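Local coordinates for chitin oligosaccahride binding protein NagB1 (Paenibacillus sp. FPU-7, PDB 7EHP) that binds short chitin oligosaccharides, N,N'-diacetylchitobiose and N,N',N''-triacetylchitotriose, as an extracellular solute-binding protein of the periplasmic binding protein superfamily, at residues T86-E91 / A299-I304; L18-D23 / K305-E310; G219-K224 / G374-V379. All blocks are in the same frame, centred on the assembly; numbering follows the deposited sequence.

Interaction 1 of 3, residues T86-E91 / A299-I304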
ATOM      1  N   THR A  86     -23.176  -3.791   7.416  1.00 27.05           N
ATOM      2  CA  THR A  86     -23.516  -3.512   8.809  1.00 37.33           C
ATOM      3  C   THR A  86     -24.400  -4.592   9.456  1.00 31.78           C
ATOM      4  O   THR A  86     -24.164  -4.936  10.623  1.00 32.09           O
ATOM      5  CB  THR A  86     -24.171  -2.134   8.916  1.00 40.55           C
ATOM      6  OG1 THR A  86     -23.285  -1.151   8.357  1.00 34.23           O
ATOM      7  CG2 THR A  86     -24.441  -1.792  10.375  1.00 34.50           C
ATOM      8  N   PRO A  87     -25.403  -5.164   8.768  1.00 28.56           N
ATOM      9  CA  PRO A  87     -26.124  -6.288   9.396  1.00 34.99           C
ATOM     10  C   PRO A  87     -25.204  -7.428   9.779  1.00 37.24           C
ATOM     11  O   PRO A  87     -25.307  -7.953  10.895  1.00 38.15           O
ATOM     12  CB  PRO A  87     -27.132  -6.705   8.317  1.00 29.70           C
ATOM     13  CG  PRO A  87     -27.357  -5.475   7.530  1.00 30.31           C
ATOM     14  CD  PRO A  87     -25.999  -4.829   7.461  1.00 31.05           C
ATOM     15  N   ILE A  88     -24.272  -7.790   8.889  1.00 35.09           N
ATOM     16  CA  ILE A  88     -23.349  -8.893   9.146  1.00 30.53           C
ATOM     17  C   ILE A  88     -22.394  -8.555  10.279  1.00 33.01           C
ATOM     18  O   ILE A  88     -22.069  -9.411  11.112  1.00 36.84           O
ATOM     19  CB  ILE A  88     -22.590  -9.242   7.858  1.00 29.77           C
ATOM     20  CG1 ILE A  88     -23.570  -9.693   6.784  1.00 26.21           C
ATOM     21  CG2 ILE A  88     -21.506 -10.294   8.124  1.00 27.81           C
ATOM     22  CD1 ILE A  88     -22.876 -10.134   5.515  1.00 29.22           C
ATOM     23  N   LEU A  89     -21.909  -7.314  10.321  1.00 32.49           N
ATOM     24  CA  LEU A  89     -20.974  -6.941  11.376  1.00 33.91           C
ATOM     25  C   LEU A  89     -21.637  -6.990  12.743  1.00 28.03           C
ATOM     26  O   LEU A  89     -20.976  -7.309  13.739  1.00 28.06           O
ATOM     27  CB  LEU A  89     -20.405  -5.545  11.107  1.00 32.39           C
ATOM     28  CG  LEU A  89     -19.436  -5.452   9.926  1.00 29.57           C
ATOM     29  CD1 LEU A  89     -19.106  -4.003   9.583  1.00 30.80           C
ATOM     30  CD2 LEU A  89     -18.191  -6.235  10.235  1.00 27.09           C
ATOM     31  N   ASN A  90     -22.927  -6.656  12.803  1.00 31.01           N
ATOM     32  CA  ASN A  90     -23.671  -6.713  14.056  1.00 39.73           C
ATOM     33  C   ASN A  90     -23.866  -8.157  14.507  1.00 38.88           C
ATOM     34  O   ASN A  90     -23.610  -8.494  15.670  1.00 41.63           O
ATOM     35  CB  ASN A  90     -25.018  -6.007  13.879  1.00 36.27           C
ATOM     36  CG  ASN A  90     -24.890  -4.481  13.910  1.00 48.76           C
ATOM     37  OD1 ASN A  90     -23.795  -3.925  14.085  1.00 39.21           O
ATOM     38  ND2 ASN A  90     -26.011  -3.799  13.702  1.00 50.68           N
ATOM     39  N   GLU A  91     -24.313  -9.024  13.587  1.00 38.21           N
ATOM     40  CA  GLU A  91     -24.475 -10.447  13.876  1.00 33.89           C
ATOM     41  C   GLU A  91     -23.234 -11.027  14.536  1.00 37.16           C
ATOM     42  O   GLU A  91     -23.322 -11.712  15.565  1.00 33.44           O
ATOM     43  CB  GLU A  91     -24.760 -11.217  12.586  1.00 38.26           C
ATOM     44  CG  GLU A  91     -26.212 -11.447  12.254  1.00 39.62           C
ATOM     45  CD  GLU A  91     -26.400 -12.125  10.897  1.00 51.69           C
ATOM     46  OE1 GLU A  91     -25.520 -12.925  10.491  1.00 44.56           O
ATOM     47  OE2 GLU A  91     -27.437 -11.868  10.243  1.00 61.49           O
ATOM     48  N   ALA A 299     -21.398 -18.144   2.510  1.00 22.69           N
ATOM     49  CA  ALA A 299     -19.958 -18.273   2.312  1.00 28.12           C
ATOM     50  C   ALA A 299     -19.245 -16.969   2.643  1.00 22.40           C
ATOM     51  O   ALA A 299     -18.175 -16.977   3.262  1.00 25.07           O
ATOM     52  CB  ALA A 299     -19.658 -18.691   0.876  1.00 18.80           C
ATOM     53  N   ALA A 300     -19.823 -15.840   2.233  1.00 22.20           N
ATOM     54  CA  ALA A 300     -19.215 -14.553   2.539  1.00 25.53           C
ATOM     55  C   ALA A 300     -19.201 -14.301   4.042  1.00 20.79           C
ATOM     56  O   ALA A 300     -18.220 -13.778   4.580  1.00 23.45           O
ATOM     57  CB  ALA A 300     -19.957 -13.441   1.795  1.00 23.08           C
ATOM     58  N   VAL A 301     -20.276 -14.682   4.740  1.00 23.01           N
ATOM     59  CA  VAL A 301     -20.318 -14.525   6.194  1.00 19.27           C
ATOM     60  C   VAL A 301     -19.246 -15.384   6.853  1.00 18.75           C
ATOM     61  O   VAL A 301     -18.546 -14.943   7.778  1.00 20.31           O
ATOM     62  CB  VAL A 301     -21.716 -14.881   6.737  1.00 21.52           C
ATOM     63  CG1 VAL A 301     -21.661 -15.012   8.257  1.00 19.38           C
ATOM     64  CG2 VAL A 301     -22.743 -13.853   6.315  1.00 23.26           C
ATOM     65  N   GLU A 302     -19.131 -16.639   6.417  1.00 20.31           N
ATOM     66  CA  GLU A 302     -18.073 -17.507   6.929  1.00 18.74           C
ATOM     67  C   GLU A 302     -16.697 -16.918   6.648  1.00 17.92           C
ATOM     68  O   GLU A 302     -15.811 -16.933   7.514  1.00 19.98           O
ATOM     69  CB  GLU A 302     -18.188 -18.895   6.310  1.00 15.21           C
ATOM     70  CG  GLU A 302     -19.271 -19.771   6.900  1.00 30.33           C
ATOM     71  CD  GLU A 302     -19.232 -19.805   8.424  1.00 37.23           C
ATOM     72  OE1 GLU A 302     -18.158 -20.121   8.991  1.00 35.52           O
ATOM     73  OE2 GLU A 302     -20.287 -19.541   9.054  1.00 39.70           O
ATOM     74  N   PHE A 303     -16.492 -16.400   5.440  1.00 15.00           N
ATOM     75  CA  PHE A 303     -15.202 -15.786   5.135  1.00 15.79           C
ATOM     76  C   PHE A 303     -14.903 -14.658   6.115  1.00 15.55           C
ATOM     77  O   PHE A 303     -13.804 -14.577   6.682  1.00 19.49           O
ATOM     78  CB  PHE A 303     -15.176 -15.258   3.700  1.00 16.64           C
ATOM     79  CG  PHE A 303     -13.912 -14.503   3.370  1.00 16.55           C
ATOM     80  CD1 PHE A 303     -12.785 -15.192   2.953  1.00 11.68           C
ATOM     81  CD2 PHE A 303     -13.841 -13.107   3.537  1.00 15.96           C
ATOM     82  CE1 PHE A 303     -11.589 -14.504   2.659  1.00 17.02           C
ATOM     83  CE2 PHE A 303     -12.649 -12.412   3.266  1.00 16.37           C
ATOM     84  CZ  PHE A 303     -11.527 -13.126   2.819  1.00 13.69           C
ATOM     85  N   ILE A 304     -15.885 -13.789   6.339  1.00 16.29           N
ATOM     86  CA  ILE A 304     -15.696 -12.687   7.280  1.00 20.15           C
ATOM     87  C   ILE A 304     -15.378 -13.217   8.669  1.00 20.31           C
ATOM     88  O   ILE A 304     -14.448 -12.742   9.337  1.00 17.38           O
ATOM     89  CB  ILE A 304     -16.941 -11.788   7.281  1.00 16.15           C
ATOM     90  CG1 ILE A 304     -17.044 -11.053   5.948  1.00 19.72           C
ATOM     91  CG2 ILE A 304     -16.884 -10.807   8.440  1.00 17.84           C
ATOM     92  CD1 ILE A 304     -18.325 -10.274   5.788  1.00 23.26           C
TER
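I88 faces V301 and I304, and the contact between helix 86-92 and helix 294-307 is a compact example of two helices that meet through branched aliphatic residues. The apolar part comes down to methyl groups. The end of the longer I88 branch, CD1, meets V301 CG2 at 3.8 Å, while the short branch, I88 CG2, touches I304 CD1 at 3.9 Å. I88 therefore forks over the one-turn spacing of its partners, with I304 lying across it at about a right angle. Its CG1 stands beside the backbone N and continues extended (chi2 -176°), which carries CD1 along toward V301. On the opposing helix V301 turns CG2, the methyl beside its backbone N, into the contact, and this one methyl serves both branches of I88. The alpha carbons of I88 and V301 are 7.0 Å apart.

No hydrogen bond crosses the contact. Backbone bonding stays inside each helix, as in N90 N to T86 O (3.0 Å) and I304 N to A300 O (2.9 Å). At the start of helix 86-92, T86 OG1 bonds to E84 OE2 just ahead of it.

The beta sheet lies against both helices: L89 and I304 both rest on L113 of strand 109-125, and I304 also meets F288 of strand 277-288. Helices set beside one another against strands in this way belong to an alpha/beta lobe of the periplasmic binding protein fold.

Interaction 2 of 3, residues L18-D23 / K305-E310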
ATOM      1  N   LEU A  18      -1.034 -16.794   0.803  1.00 17.93           N
ATOM      2  CA  LEU A  18      -1.979 -17.579   0.012  1.00 15.72           C
ATOM      3  C   LEU A  18      -2.385 -18.851   0.749  1.00 19.33           C
ATOM      4  O   LEU A  18      -3.564 -19.230   0.752  1.00 17.38           O
ATOM      5  CB  LEU A  18      -1.395 -17.928  -1.351  1.00 15.70           C
ATOM      6  CG  LEU A  18      -2.283 -18.736  -2.314  1.00 21.17           C
ATOM      7  CD1 LEU A  18      -3.730 -18.226  -2.392  1.00 15.99           C
ATOM      8  CD2 LEU A  18      -1.642 -18.787  -3.696  1.00 17.12           C
ATOM      9  N   LYS A  19      -1.421 -19.519   1.375  1.00 14.97           N
ATOM     10  CA  LYS A  19      -1.733 -20.695   2.177  1.00 16.70           C
ATOM     11  C   LYS A  19      -2.772 -20.376   3.248  1.00 19.01           C
ATOM     12  O   LYS A  19      -3.656 -21.200   3.523  1.00 23.24           O
ATOM     13  CB  LYS A  19      -0.450 -21.250   2.798  1.00 22.17           C
ATOM     14  CG  LYS A  19      -0.659 -22.478   3.669  1.00 22.93           C
ATOM     15  CD  LYS A  19      -1.367 -23.595   2.909  1.00 26.79           C
ATOM     16  CE  LYS A  19      -1.106 -24.947   3.581  1.00 31.35           C
ATOM     17  NZ  LYS A  19      -1.885 -25.042   4.847  1.00 31.01           N
ATOM     18  N   MET A  20      -2.712 -19.172   3.837  1.00 19.21           N
ATOM     19  CA  MET A  20      -3.745 -18.780   4.797  1.00 18.15           C
ATOM     20  C   MET A  20      -5.095 -18.647   4.106  1.00 20.44           C
ATOM     21  O   MET A  20      -6.118 -19.102   4.632  1.00 16.50           O
ATOM     22  CB  MET A  20      -3.368 -17.480   5.514  1.00 18.07           C
ATOM     23  CG  MET A  20      -4.200 -17.180   6.764  1.00 20.33           C
ATOM     24  SD  MET A  20      -3.736 -15.695   7.720  1.00 20.33           S
ATOM     25  CE  MET A  20      -4.831 -14.466   6.994  1.00 13.63           C
ATOM     26  N   LEU A  21      -5.117 -18.052   2.907  1.00 18.67           N
ATOM     27  CA  LEU A  21      -6.364 -17.988   2.145  1.00 18.13           C
ATOM     28  C   LEU A  21      -6.910 -19.382   1.859  1.00 18.97           C
ATOM     29  O   LEU A  21      -8.121 -19.609   1.932  1.00 20.14           O
ATOM     30  CB  LEU A  21      -6.144 -17.225   0.834  1.00 14.06           C
ATOM     31  CG  LEU A  21      -6.191 -15.701   0.978  1.00 16.83           C
ATOM     32  CD1 LEU A  21      -5.598 -14.995  -0.246  1.00 16.77           C
ATOM     33  CD2 LEU A  21      -7.613 -15.211   1.243  1.00 14.65           C
ATOM     34  N   GLU A  22      -6.030 -20.333   1.527  1.00 20.11           N
ATOM     35  CA  GLU A  22      -6.477 -21.701   1.267  1.00 20.93           C
ATOM     36  C   GLU A  22      -7.024 -22.361   2.529  1.00 24.46           C
ATOM     37  O   GLU A  22      -7.974 -23.158   2.455  1.00 19.58           O
ATOM     38  CB  GLU A  22      -5.328 -22.529   0.689  1.00 17.93           C
ATOM     39  CG  GLU A  22      -4.902 -22.076  -0.709  1.00 18.78           C
ATOM     40  CD  GLU A  22      -3.563 -22.630  -1.139  1.00 21.43           C
ATOM     41  OE1 GLU A  22      -2.989 -23.460  -0.390  1.00 20.31           O
ATOM     42  OE2 GLU A  22      -3.084 -22.241  -2.238  1.00 20.74           O
ATOM     43  N   ASP A  23      -6.413 -22.086   3.689  1.00 17.54           N
ATOM     44  CA  ASP A  23      -6.970 -22.590   4.945  1.00 21.46           C
ATOM     45  C   ASP A  23      -8.353 -22.009   5.185  1.00 19.10           C
ATOM     46  O   ASP A  23      -9.297 -22.734   5.535  1.00 19.21           O
ATOM     47  CB  ASP A  23      -6.047 -22.261   6.124  1.00 24.79           C
ATOM     48  CG  ASP A  23      -4.762 -23.063   6.103  1.00 25.79           C
ATOM     49  OD1 ASP A  23      -4.618 -23.923   5.214  1.00 35.76           O
ATOM     50  OD2 ASP A  23      -3.889 -22.835   6.974  1.00 30.31           O
ATOM     51  N   LYS A 305     -16.121 -14.228   9.116  1.00 18.20           N
ATOM     52  CA  LYS A 305     -15.927 -14.741  10.467  1.00 19.49           C
ATOM     53  C   LYS A 305     -14.533 -15.326  10.643  1.00 21.93           C
ATOM     54  O   LYS A 305     -13.922 -15.184  11.708  1.00 22.46           O
ATOM     55  CB  LYS A 305     -16.999 -15.787  10.785  1.00 21.67           C
ATOM     56  CG  LYS A 305     -17.025 -16.168  12.246  1.00 31.37           C
ATOM     57  CD  LYS A 305     -18.269 -16.955  12.593  1.00 32.29           C
ATOM     58  CE  LYS A 305     -18.061 -17.693  13.908  1.00 29.48           C
ATOM     59  NZ  LYS A 305     -19.133 -18.679  14.191  1.00 24.20           N
ATOM     60  N   ILE A 306     -14.000 -15.972   9.606  1.00 21.02           N
ATOM     61  CA  ILE A 306     -12.689 -16.596   9.732  1.00 19.71           C
ATOM     62  C   ILE A 306     -11.572 -15.574   9.500  1.00 22.58           C
ATOM     63  O   ILE A 306     -10.658 -15.432  10.324  1.00 18.98           O
ATOM     64  CB  ILE A 306     -12.588 -17.798   8.772  1.00 23.35           C
ATOM     65  CG1 ILE A 306     -13.674 -18.824   9.120  1.00 20.04           C
ATOM     66  CG2 ILE A 306     -11.217 -18.447   8.844  1.00 20.47           C
ATOM     67  CD1 ILE A 306     -14.181 -19.640   7.933  1.00 22.52           C
ATOM     68  N   MET A 307     -11.629 -14.830   8.389  1.00 19.19           N
ATOM     69  CA  MET A 307     -10.538 -13.899   8.076  1.00 19.73           C
ATOM     70  C   MET A 307     -10.406 -12.813   9.141  1.00 17.38           C
ATOM     71  O   MET A 307      -9.299 -12.496   9.593  1.00 16.89           O
ATOM     72  CB  MET A 307     -10.763 -13.273   6.698  1.00 18.28           C
ATOM     73  CG  MET A 307      -9.773 -12.152   6.308  1.00 14.30           C
ATOM     74  SD  MET A 307      -8.063 -12.721   6.184  1.00 21.06           S
ATOM     75  CE  MET A 307      -7.958 -13.157   4.454  1.00 16.28           C
ATOM     76  N   TYR A 308     -11.523 -12.238   9.560  1.00 21.42           N
ATOM     77  CA  TYR A 308     -11.504 -11.104  10.475  1.00 20.47           C
ATOM     78  C   TYR A 308     -11.666 -11.611  11.906  1.00 25.18           C
ATOM     79  O   TYR A 308     -12.639 -11.340  12.607  1.00 23.35           O
ATOM     80  CB  TYR A 308     -12.574 -10.100  10.081  1.00 17.93           C
ATOM     81  CG  TYR A 308     -12.366  -9.602   8.677  1.00 17.99           C
ATOM     82  CD1 TYR A 308     -11.421  -8.620   8.411  1.00 16.77           C
ATOM     83  CD2 TYR A 308     -13.108 -10.118   7.615  1.00 17.37           C
ATOM     84  CE1 TYR A 308     -11.201  -8.171   7.120  1.00 15.83           C
ATOM     85  CE2 TYR A 308     -12.900  -9.676   6.321  1.00 17.10           C
ATOM     86  CZ  TYR A 308     -11.948  -8.695   6.082  1.00 17.66           C
ATOM     87  OH  TYR A 308     -11.737  -8.233   4.809  1.00 19.01           O
ATOM     88  N   SER A 309     -10.658 -12.354  12.330  1.00 21.38           N
ATOM     89  CA  SER A 309     -10.612 -12.950  13.649  1.00 22.01           C
ATOM     90  C   SER A 309      -9.235 -12.694  14.230  1.00 21.64           C
ATOM     91  O   SER A 309      -8.266 -12.461  13.501  1.00 21.90           O
ATOM     92  CB  SER A 309     -10.867 -14.465  13.597  1.00 22.50           C
ATOM     93  OG  SER A 309      -9.736 -15.109  13.008  1.00 20.61           O
ATOM     94  N   GLU A 310      -9.147 -12.770  15.552  1.00 16.23           N
ATOM     95  CA  GLU A 310      -7.853 -12.572  16.174  1.00 25.02           C
ATOM     96  C   GLU A 310      -6.886 -13.678  15.789  1.00 23.64           C
ATOM     97  O   GLU A 310      -5.677 -13.421  15.654  1.00 19.01           O
ATOM     98  CB  GLU A 310      -8.021 -12.419  17.689  1.00 30.86           C
ATOM     99  CG  GLU A 310      -6.717 -12.382  18.457  1.00 38.89           C
ATOM    100  CD  GLU A 310      -6.840 -11.685  19.799  1.00 41.72           C
ATOM    101  OE1 GLU A 310      -7.852 -10.975  20.013  1.00 39.03           O
ATOM    102  OE2 GLU A 310      -5.917 -11.849  20.627  1.00 46.91           O
TER
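S309 OG, two residues beyond M307, is gripped twice where helix 294-307 ends: it donates to I306 O at 2.9 Å and receives the N-H of M312 as the N-cap of helix 310-320. The I306 carbonyl is met at a C=O...donor angle of 151°, with the hydroxyl tilted 21° from the carbonyl plane. Between the two helices Y308 forms an inverse gamma turn, so the chain bends sharply within an alpha/beta lobe of the periplasmic binding protein fold.

M307, the last helical residue before that bend, makes the contact with helix 15-31. Its chain leaves with CG anti to the backbone N (chi1 173°) and bends at chi2 and chi3, which swings the thioether toward M20 and L21. The M20 and M307 side chains cross at about a right angle, and M20 CE lies 3.8 Å from M307 SD. M20 also reaches M312 and R315 of helix 310-320, while L21 and M307 both pack on Y286 of strand 277-288. D23 pairs with K19 one turn back, through the syn lone pair of OD1 (3.0 Å to K19 NZ), and with R315 through OD2. M307 CE touches L21 CD2 at 3.8 Å, and M307 CG sits 3.9 Å above the Y308 ring, over its centre.

Interaction 3 of 3, residues G219-K224 / G374-V379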
ATOM      1  N   GLY A 219      18.473   2.672 -13.634  1.00 21.00           N
ATOM      2  CA  GLY A 219      17.961   1.596 -14.470  1.00 19.26           C
ATOM      3  C   GLY A 219      16.658   0.987 -13.995  1.00 22.36           C
ATOM      4  O   GLY A 219      16.319  -0.124 -14.415  1.00 22.28           O
ATOM      5  N   SER A 220      15.908   1.688 -13.135  1.00 23.00           N
ATOM      6  CA  SER A 220      14.783   1.078 -12.426  1.00 19.93           C
ATOM      7  C   SER A 220      13.579   0.814 -13.319  1.00 17.63           C
ATOM      8  O   SER A 220      12.742  -0.029 -12.965  1.00 19.61           O
ATOM      9  CB  SER A 220      14.361   1.962 -11.252  1.00 19.78           C
ATOM     10  OG  SER A 220      13.708   3.144 -11.696  1.00 21.59           O
ATOM     11  N   LEU A 221      13.468   1.517 -14.453  1.00 15.40           N
ATOM     12  CA  LEU A 221      12.350   1.333 -15.367  1.00 17.92           C
ATOM     13  C   LEU A 221      12.267  -0.088 -15.901  1.00 21.10           C
ATOM     14  O   LEU A 221      11.188  -0.517 -16.319  1.00 21.41           O
ATOM     15  CB  LEU A 221      12.461   2.306 -16.542  1.00 16.02           C
ATOM     16  CG  LEU A 221      12.110   3.773 -16.300  1.00 19.69           C
ATOM     17  CD1 LEU A 221      12.443   4.615 -17.522  1.00 16.81           C
ATOM     18  CD2 LEU A 221      10.645   3.917 -15.932  1.00 19.46           C
ATOM     19  N   GLY A 222      13.367  -0.827 -15.900  1.00 18.66           N
ATOM     20  CA  GLY A 222      13.274  -2.183 -16.391  1.00 22.91           C
ATOM     21  C   GLY A 222      12.871  -3.238 -15.381  1.00 25.29           C
ATOM     22  O   GLY A 222      12.693  -4.395 -15.766  1.00 29.60           O
ATOM     23  N   GLN A 223      12.707  -2.895 -14.108  1.00 24.56           N
ATOM     24  CA  GLN A 223      12.567  -3.884 -13.047  1.00 23.67           C
ATOM     25  C   GLN A 223      11.168  -3.866 -12.453  1.00 18.85           C
ATOM     26  O   GLN A 223      10.663  -2.807 -12.067  1.00 16.57           O
ATOM     27  CB  GLN A 223      13.602  -3.639 -11.953  1.00 25.75           C
ATOM     28  CG  GLN A 223      15.019  -3.866 -12.422  1.00 28.16           C
ATOM     29  CD  GLN A 223      15.988  -2.962 -11.715  1.00 37.78           C
ATOM     30  OE1 GLN A 223      15.893  -2.760 -10.495  1.00 39.44           O
ATOM     31  NE2 GLN A 223      16.894  -2.355 -12.479  1.00 42.84           N
ATOM     32  N   LYS A 224      10.569  -5.052 -12.348  1.00 16.84           N
ATOM     33  CA  LYS A 224       9.297  -5.249 -11.664  1.00 16.83           C
ATOM     34  C   LYS A 224       9.451  -4.993 -10.164  1.00 16.49           C
ATOM     35  O   LYS A 224      10.545  -5.078  -9.604  1.00 19.48           O
ATOM     36  CB  LYS A 224       8.777  -6.680 -11.892  1.00 20.07           C
ATOM     37  CG  LYS A 224       9.773  -7.814 -11.501  1.00 23.95           C
ATOM     38  CD  LYS A 224       9.313  -9.241 -11.955  1.00 33.32           C
ATOM     39  CE  LYS A 224      10.486 -10.251 -12.104  1.00 43.47           C
ATOM     40  NZ  LYS A 224      11.156 -10.251 -13.461  1.00 35.39           N
ATOM     41  N   GLY A 374      12.673   8.223 -16.755  1.00 12.87           N
ATOM     42  CA  GLY A 374      13.372   8.044 -18.010  1.00 17.44           C
ATOM     43  C   GLY A 374      13.950   9.313 -18.610  1.00 18.48           C
ATOM     44  O   GLY A 374      14.404   9.298 -19.753  1.00 22.61           O
ATOM     45  N   GLY A 375      13.933  10.422 -17.878  1.00 17.74           N
ATOM     46  CA  GLY A 375      14.433  11.686 -18.392  1.00 20.78           C
ATOM     47  C   GLY A 375      13.645  12.286 -19.534  1.00 20.75           C
ATOM     48  O   GLY A 375      14.093  13.284 -20.111  1.00 15.39           O
ATOM     49  N   ARG A 376      12.465  11.744 -19.860  1.00 17.05           N
ATOM     50  CA  ARG A 376      11.706  12.207 -21.015  1.00 17.57           C
ATOM     51  C   ARG A 376      10.680  13.283 -20.674  1.00 17.97           C
ATOM     52  O   ARG A 376       9.981  13.761 -21.570  1.00 16.76           O
ATOM     53  CB  ARG A 376      11.032  11.018 -21.691  1.00 18.59           C
ATOM     54  CG  ARG A 376      12.045   9.981 -22.210  1.00 20.32           C
ATOM     55  CD  ARG A 376      11.346   8.894 -23.015  1.00 24.68           C
ATOM     56  NE  ARG A 376      10.672   7.965 -22.124  1.00 29.54           N
ATOM     57  CZ  ARG A 376      11.294   7.022 -21.416  1.00 37.08           C
ATOM     58  NH1 ARG A 376      12.611   6.866 -21.516  1.00 33.81           N
ATOM     59  NH2 ARG A 376      10.597   6.222 -20.615  1.00 32.97           N
ATOM     60  N   MET A 377      10.585  13.680 -19.411  1.00 14.04           N
ATOM     61  CA  MET A 377       9.775  14.812 -18.994  1.00 21.63           C
ATOM     62  C   MET A 377      10.491  15.524 -17.865  1.00 16.12           C
ATOM     63  O   MET A 377      11.170  14.894 -17.053  1.00 21.73           O
ATOM     64  CB  MET A 377       8.353  14.453 -18.486  1.00 17.58           C
ATOM     65  CG  MET A 377       7.351  14.062 -19.540  1.00 19.23           C
ATOM     66  SD  MET A 377       5.824  13.366 -18.867  1.00 23.10           S
ATOM     67  CE  MET A 377       4.964  14.817 -18.335  1.00 23.79           C
ATOM     68  N   THR A 378      10.318  16.839 -17.816  1.00 16.18           N
ATOM     69  CA  THR A 378      10.768  17.621 -16.676  1.00 18.62           C
ATOM     70  C   THR A 378       9.686  17.637 -15.597  1.00 20.00           C
ATOM     71  O   THR A 378       8.527  17.278 -15.836  1.00 15.25           O
ATOM     72  CB  THR A 378      11.126  19.053 -17.095  1.00 21.49           C
ATOM     73  OG1 THR A 378       9.934  19.776 -17.433  1.00 18.29           O
ATOM     74  CG2 THR A 378      12.065  19.033 -18.308  1.00 20.09           C
ATOM     75  N   VAL A 379      10.090  18.029 -14.384  1.00 21.48           N
ATOM     76  CA  VAL A 379       9.123  18.223 -13.306  1.00 21.97           C
ATOM     77  C   VAL A 379       8.019  19.173 -13.746  1.00 19.26           C
ATOM     78  O   VAL A 379       6.834  18.932 -13.481  1.00 20.70           O
ATOM     79  CB  VAL A 379       9.831  18.721 -12.029  1.00 19.54           C
ATOM     80  CG1 VAL A 379       8.830  19.297 -11.049  1.00 21.27           C
ATOM     81  CG2 VAL A 379      10.597  17.582 -11.380  1.00 19.53           C
TER
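L221 meets G374 and R376, and one methyl group does nearly all the work. L221 CD1 comes within 3.6 Å of G374 CA and 3.7 Å of G374 N, so it rests directly on backbone at a point where glycine has no side chain to hold it off. The torsions place it there: CG lies beside the backbone N (chi1 -75°) and CD1 runs on extended from CA (chi2 173°). The leucine itself is carried on a 3-10 turn, residues 220-222, which is closed by a bond from Q223 N to S220 O at 3.1 Å.

G374 is where helix 359-373 leaves helical geometry, and the ending is a Schellman motif. G375, with its positive phi of 66°, is the C-prime residue, and R376 N reaches back to E371 O. The same glutamate of helix 359-373 is used again by the arginine side chain, since R376 NE forms a salt bridge with E371 OE1.

R376 covers a further part of L221. Its chain bends at chi3 and returns toward the leucine, bringing R376 NH2 to 3.9 Å from L221 CD1. The guanidinium meets this methyl obliquely, and no hydrogen bond spans the two loops. L221 also lies on Q370 and I373 of helix 359-373 and on S162, whose backbone bonds to S220. Further along, T378 is the N-cap of helix 379-396, and V379 packs on F204, K205 and D208 of helix 198-213.

In the fold
Interactions 1 and 2 are neighbours, their centres 14 Å apart, and both draw on helix 294-307. They meet through F303, whose ring packs against Y308 and L21, so three helices, 15-31, 86-92 and 294-307, are tied together on one lobe. Along the chain interaction 1 is nested inside the loop that interaction 2 closes. Interaction 3 lies on the opposite side of the chain's centre, about 45 Å from interaction 1 and 38 Å from interaction 2 between centres, and its segments alternate with theirs in sequence. The chain thus passes repeatedly between two lobes, as in other solute-binding proteins, with the bound N-acetylglucosamine units between them.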